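PDB 5ZRU: alpha-1,3-glucanase from Bacillus circulans, which probably hydrolyses alpha-1,3-glucan as a family GH87 glycoside hydrolase, this chain being its catalytic unit. Local coordinates for residues V195-F206 / I222-W233. Sequence-based numbering, arbitrary orientation.
Sequences VANDGQDDLAAF and IPAGTFHLGNMW. With CA (calcium ion), chain H; PE5 (3,6,9,12,15,18,21,24-octaoxahexacosan-1-ol), chain C.
Phe206 turns its ring edge onto the face of Trp233, with the planes at 69° and Phe206 CD2 3.5 Å from Trp233 CH2. Leu229 lies over a face of the Phe206 ring: its CD2 is 3.9 Å from the ring centroid, a CH-pi contact almost on the normal. Phe227 CB and Ile222 CD1 pack around the same ring. This is the tight, buried part of the contact. Leu203 extends it: with CG anti to the backbone N (chi1 -179°), the side chain reaches out so that CD1 meets Trp233 CD1.

The segments sit at the start of the parallel beta-helix, the fold of the pectate lyase-like clan. Helix 203-216 caps this end of the coil. The edge of strand 225-229 away from the 195-206 segment pairs in parallel with strand 255-259.

Asp202 links the core to a calcium ion. Both its carboxylate oxygens bind the metal, and OD2 also accepts from His228 N through its anti lone pair (2.8 Å). In return, Asp202 N donates to His228 O at 2.7 Å. Val195 O, Asp198 OD1, Gln200 O and two waters complete the calcium shell. One of these waters also donates to Thr226 O and meets His228 ND1 at the ring edge.

The solvent side is held by polar bonds rather than by apolar packing. Two nearly straight ones join Asn197 to Thr226: Asn197 N donates to Thr226 O (2.9 Å), and Asn197 OD1 accepts from Thr226 N (2.8 Å). Beyond them, Thr226 OG1 makes a weak hydrogen bond to the polyether.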
loop_
_atom_site.group_PDB
_atom_site.type_symbol
_atom_site.label_atom_id
_atom_site.label_comp_id
_atom_site.label_asym_id
_atom_site.label_seq_id
_atom_site.Cartn_x
_atom_site.Cartn_y
_atom_site.Cartn_z
ATOM N N VAL A 195 -12.904 15.062 23.452
ATOM C CA VAL A 195 -13.102 16.383 22.869
ATOM C C VAL A 195 -12.278 16.461 21.591
ATOM O O VAL A 195 -11.074 16.188 21.610
ATOM C CB VAL A 195 -12.704 17.516 23.844
ATOM C CG1 VAL A 195 -12.888 18.872 23.182
ATOM C CG2 VAL A 195 -13.516 17.434 25.134
ATOM N N ALA A 196 -12.924 16.830 20.488
ATOM C CA ALA A 196 -12.208 16.989 19.229
ATOM C C ALA A 196 -11.365 18.263 19.228
ATOM O O ALA A 196 -11.734 19.276 19.822
ATOM C CB ALA A 196 -13.197 17.033 18.060
ATOM N N ASN A 197 -10.211 18.195 18.561
ATOM C CA ASN A 197 -9.455 19.363 18.107
ATOM C C ASN A 197 -8.828 20.177 19.238
ATOM O O ASN A 197 -8.474 21.344 19.031
ATOM C CB ASN A 197 -10.334 20.286 17.247
ATOM C CG ASN A 197 -10.943 19.568 16.047
ATOM O OD1 ASN A 197 -10.373 18.616 15.528
ATOM N ND2 ASN A 197 -12.104 20.034 15.604
ATOM N N ASP A 198 -8.660 19.610 20.428
ATOM C CA ASP A 198 -8.062 20.348 21.531
ATOM C C ASP A 198 -6.648 19.889 21.859
ATOM O O ASP A 198 -6.040 20.409 22.800
ATOM C CB ASP A 198 -8.957 20.263 22.776
ATOM C CG ASP A 198 -9.019 18.865 23.382
ATOM O OD1 ASP A 198 -8.489 17.903 22.789
ATOM O OD2 ASP A 198 -9.609 18.737 24.482
ATOM N N GLY A 199 -6.104 18.938 21.107
ATOM C CA GLY A 199 -4.783 18.427 21.387
ATOM C C GLY A 199 -4.672 17.596 22.644
ATOM O O GLY A 199 -3.570 17.132 22.958
ATOM N N GLN A 200 -5.767 17.385 23.368
ATOM C CA GLN A 200 -5.741 16.618 24.606
ATOM C C GLN A 200 -6.096 15.162 24.336
ATOM O O GLN A 200 -6.854 14.843 23.415
ATOM C CB GLN A 200 -6.721 17.185 25.634
ATOM C CG GLN A 200 -6.667 18.689 25.803
ATOM C CD GLN A 200 -5.373 19.142 26.393
ATOM O OE1 GLN A 200 -5.124 18.958 27.583
ATOM N NE2 GLN A 200 -4.520 19.726 25.560
ATOM N N ASP A 201 -5.558 14.284 25.175
ATOM C CA ASP A 201 -5.691 12.850 24.956
ATOM C C ASP A 201 -7.123 12.374 25.187
ATOM O O ASP A 201 -7.755 12.716 26.192
ATOM C CB ASP A 201 -4.727 12.105 25.872
ATOM C CG ASP A 201 -4.501 10.670 25.427
ATOM O OD1 ASP A 201 -5.456 9.882 25.453
ATOM O OD2 ASP A 201 -3.372 10.345 25.046
ATOM N N ASP A 202 -7.620 11.540 24.266
ATOM C CA ASP A 202 -8.990 11.044 24.300
ATOM C C ASP A 202 -9.093 9.552 24.589
ATOM O O ASP A 202 -10.208 9.022 24.620
ATOM C CB ASP A 202 -9.678 11.354 22.962
ATOM C CG ASP A 202 -9.659 12.837 22.643
ATOM O OD1 ASP A 202 -10.316 13.603 23.382
ATOM O OD2 ASP A 202 -8.967 13.241 21.677
ATOM N N LEU A 203 -7.969 8.861 24.811
ATOM C CA LEU A 203 -8.011 7.402 24.849
ATOM C C LEU A 203 -8.800 6.874 26.044
ATOM O O LEU A 203 -9.447 5.824 25.936
ATOM C CB LEU A 203 -6.590 6.832 24.838
ATOM C CG LEU A 203 -6.470 5.300 24.860
ATOM C CD1 LEU A 203 -7.248 4.642 23.716
ATOM C CD2 LEU A 203 -5.014 4.864 24.803
ATOM N N ALA A 204 -8.786 7.579 27.182
ATOM C CA ALA A 204 -9.612 7.125 28.301
ATOM C C ALA A 204 -11.088 7.153 27.926
ATOM O O ALA A 204 -11.840 6.216 28.239
ATOM C CB ALA A 204 -9.360 7.985 29.537
ATOM N N ALA A 205 -11.516 8.211 27.233
ATOM C CA ALA A 205 -12.907 8.295 26.796
ATOM C C ALA A 205 -13.231 7.229 25.753
ATOM O O ALA A 205 -14.326 6.652 25.767
ATOM C CB ALA A 205 -13.196 9.689 26.249
ATOM N N PHE A 206 -12.300 6.962 24.830
ATOM C CA PHE A 206 -12.517 5.901 23.845
ATOM C C PHE A 206 -12.695 4.548 24.519
ATOM O O PHE A 206 -13.583 3.770 24.146
ATOM C CB PHE A 206 -11.345 5.834 22.861
ATOM C CG PHE A 206 -11.452 6.782 21.702
ATOM C CD1 PHE A 206 -11.788 8.115 21.894
ATOM C CD2 PHE A 206 -11.166 6.348 20.415
ATOM C CE1 PHE A 206 -11.859 8.982 20.817
ATOM C CE2 PHE A 206 -11.229 7.212 19.333
ATOM C CZ PHE A 206 -11.583 8.536 19.533
ATOM N N ILE A 222 -17.837 7.959 16.410
ATOM C CA ILE A 222 -16.784 8.943 16.615
ATOM C C ILE A 222 -17.125 10.150 15.744
ATOM O O ILE A 222 -17.088 10.045 14.510
ATOM C CB ILE A 222 -15.396 8.386 16.269
ATOM C CG1 ILE A 222 -15.123 7.107 17.059
ATOM C CG2 ILE A 222 -14.305 9.427 16.592
ATOM C CD1 ILE A 222 -13.892 6.353 16.584
ATOM N N PRO A 223 -17.487 11.301 16.329
ATOM C CA PRO A 223 -17.944 12.431 15.505
ATOM C C PRO A 223 -16.809 13.076 14.734
ATOM O O PRO A 223 -15.652 12.661 14.857
ATOM C CB PRO A 223 -18.535 13.403 16.535
ATOM C CG PRO A 223 -17.782 13.106 17.772
ATOM C CD PRO A 223 -17.564 11.604 17.765
ATOM N N ALA A 224 -17.139 14.090 13.939
ATOM C CA ALA A 224 -16.119 14.815 13.190
ATOM C C ALA A 224 -15.118 15.467 14.135
ATOM O O ALA A 224 -15.471 15.940 15.218
ATOM C CB ALA A 224 -16.765 15.887 12.310
ATOM N N GLY A 225 -13.864 15.509 13.705
ATOM C CA GLY A 225 -12.807 16.154 14.454
ATOM C C GLY A 225 -11.603 15.249 14.607
ATOM O O GLY A 225 -11.606 14.079 14.227
ATOM N N THR A 226 -10.553 15.829 15.177
ATOM C CA THR A 226 -9.323 15.102 15.453
ATOM C C THR A 226 -9.290 14.691 16.918
ATOM O O THR A 226 -9.425 15.536 17.812
ATOM C CB THR A 226 -8.092 15.944 15.120
ATOM O OG1 THR A 226 -8.079 16.235 13.717
ATOM C CG2 THR A 226 -6.812 15.183 15.489
ATOM N N PHE A 227 -9.105 13.394 17.155
ATOM C CA PHE A 227 -8.977 12.833 18.488
ATOM C C PHE A 227 -7.577 12.259 18.646
ATOM O O PHE A 227 -7.028 11.682 17.702
ATOM C CB PHE A 227 -10.041 11.770 18.712
ATOM C CG PHE A 227 -11.424 12.317 18.616
ATOM C CD1 PHE A 227 -12.069 12.803 19.741
ATOM C CD2 PHE A 227 -12.058 12.409 17.380
ATOM C CE1 PHE A 227 -13.350 13.326 19.650
ATOM C CE2 PHE A 227 -13.323 12.943 17.277
ATOM C CZ PHE A 227 -13.974 13.401 18.415
ATOM N N HIS A 228 -7.003 12.429 19.836
ATOM C CA HIS A 228 -5.609 12.090 20.087
ATOM C C HIS A 228 -5.537 10.918 21.049
ATOM O O HIS A 228 -6.111 10.966 22.147
ATOM C CB HIS A 228 -4.844 13.300 20.640
ATOM C CG HIS A 228 -4.680 14.407 19.641
ATOM N ND1 HIS A 228 -5.613 15.408 19.478
ATOM C CD2 HIS A 228 -3.700 14.657 18.740
ATOM C CE1 HIS A 228 -5.209 16.236 18.530
ATOM N NE2 HIS A 228 -4.052 15.800 18.063
ATOM N N LEU A 229 -4.831 9.870 20.642
ATOM C CA LEU A 229 -4.725 8.648 21.431
ATOM C C LEU A 229 -3.256 8.397 21.744
ATOM O O LEU A 229 -2.469 8.089 20.842
ATOM C CB LEU A 229 -5.342 7.462 20.686
ATOM C CG LEU A 229 -6.786 7.620 20.202
ATOM C CD1 LEU A 229 -7.287 6.288 19.635
ATOM C CD2 LEU A 229 -7.710 8.068 21.323
ATOM N N GLY A 230 -2.885 8.531 23.020
ATOM C CA GLY A 230 -1.507 8.452 23.461
ATOM C C GLY A 230 -0.967 7.061 23.697
ATOM O O GLY A 230 0.114 6.911 24.275
ATOM N N ASN A 231 -1.691 6.029 23.289
ATOM C CA ASN A 231 -1.147 4.680 23.280
ATOM C C ASN A 231 -1.987 3.829 22.343
ATOM O O ASN A 231 -2.888 4.332 21.662
ATOM C CB ASN A 231 -1.100 4.069 24.682
ATOM C CG ASN A 231 0.136 3.203 24.875
ATOM O OD1 ASN A 231 0.255 2.097 24.297
ATOM N ND2 ASN A 231 1.079 3.707 25.675
ATOM N N MET A 232 -1.693 2.529 22.320
ATOM C CA MET A 232 -2.458 1.605 21.493
ATOM C C MET A 232 -3.902 1.557 21.981
ATOM O O MET A 232 -4.166 1.542 23.188
ATOM C CB MET A 232 -1.829 0.211 21.544
ATOM C CG MET A 232 -2.499 -0.842 20.627
ATOM S SD MET A 232 -1.818 -2.492 20.832
ATOM C CE MET A 232 -0.089 -2.235 20.374
ATOM N N TRP A 233 -4.845 1.577 21.043
ATOM C CA TRP A 233 -6.259 1.433 21.378
ATOM C C TRP A 233 -6.590 -0.057 21.362
ATOM O O TRP A 233 -6.643 -0.671 20.294
ATOM C CB TRP A 233 -7.132 2.215 20.397
ATOM C CG TRP A 233 -8.602 2.247 20.766
ATOM C CD1 TRP A 233 -9.166 1.845 21.950
ATOM C CD2 TRP A 233 -9.691 2.660 19.926
ATOM N NE1 TRP A 233 -10.535 2.004 21.904
ATOM C CE2 TRP A 233 -10.882 2.501 20.673
ATOM C CE3 TRP A 233 -9.771 3.166 18.624
ATOM C CZ2 TRP A 233 -12.134 2.831 20.160
ATOM C CZ3 TRP A 233 -11.015 3.487 18.111
ATOM C CH2 TRP A 233 -12.183 3.317 18.877
HETATM CA CA CA H . -9.030 15.542 22.581
HETATM C C48 PE5 C . 1.716 13.819 16.120
HETATM C C50 PE5 C . 2.609 13.246 15.014
HETATM O O1 PE5 C . 3.628 14.158 14.698
HETATM C C1 PE5 C . 4.550 13.706 13.744
HETATM C C2 PE5 C . 5.495 14.835 13.323
HETATM O O2 PE5 C . 4.770 15.840 12.672
HETATM C C3 PE5 C . 5.484 17.002 12.362
HETATM C C4 PE5 C . 4.544 18.029 11.716
HETATM O O3 PE5 C . 3.934 17.471 10.582
HETATM C C5 PE5 C . 3.109 18.323 9.833
HETATM C C6 PE5 C . 1.769 17.640 9.521
HETATM O O4 PE5 C . 1.821 16.890 8.334
HETATM C C7 PE5 C . 1.152 15.656 8.356
HETATM C C8 PE5 C . -0.295 15.837 8.821
HETATM O O5 PE5 C . -0.826 14.600 9.176
HETATM C C9 PE5 C . -2.046 14.657 9.865
HETATM C C10 PE5 C . -3.161 14.239 8.916
HETATM O O6 PE5 C . -4.140 15.234 8.888
HETATM C C11 PE5 C . -4.960 15.215 7.756
HETATM C C12 PE5 C . -5.782 16.494 7.684
HETATM O O7 PE5 C . -7.122 16.117 7.761
HETATM C C13 PE5 C . -7.988 16.830 6.927
HETATM C C14 PE5 C . -9.385 16.787 7.542
HETATM O O8 PE5 C . -9.251 16.837 8.934
HETATM C C15 PE5 C . -10.443 16.738 9.670
HETATM C C16 PE5 C . -10.662 18.036 10.461
HETATM O O52 PE5 C . -10.415 17.837 11.825
HETATM O O HOH W 1 -9.768 16.100 24.872
HETATM O O HOH W 2 -8.056 16.027 20.284
#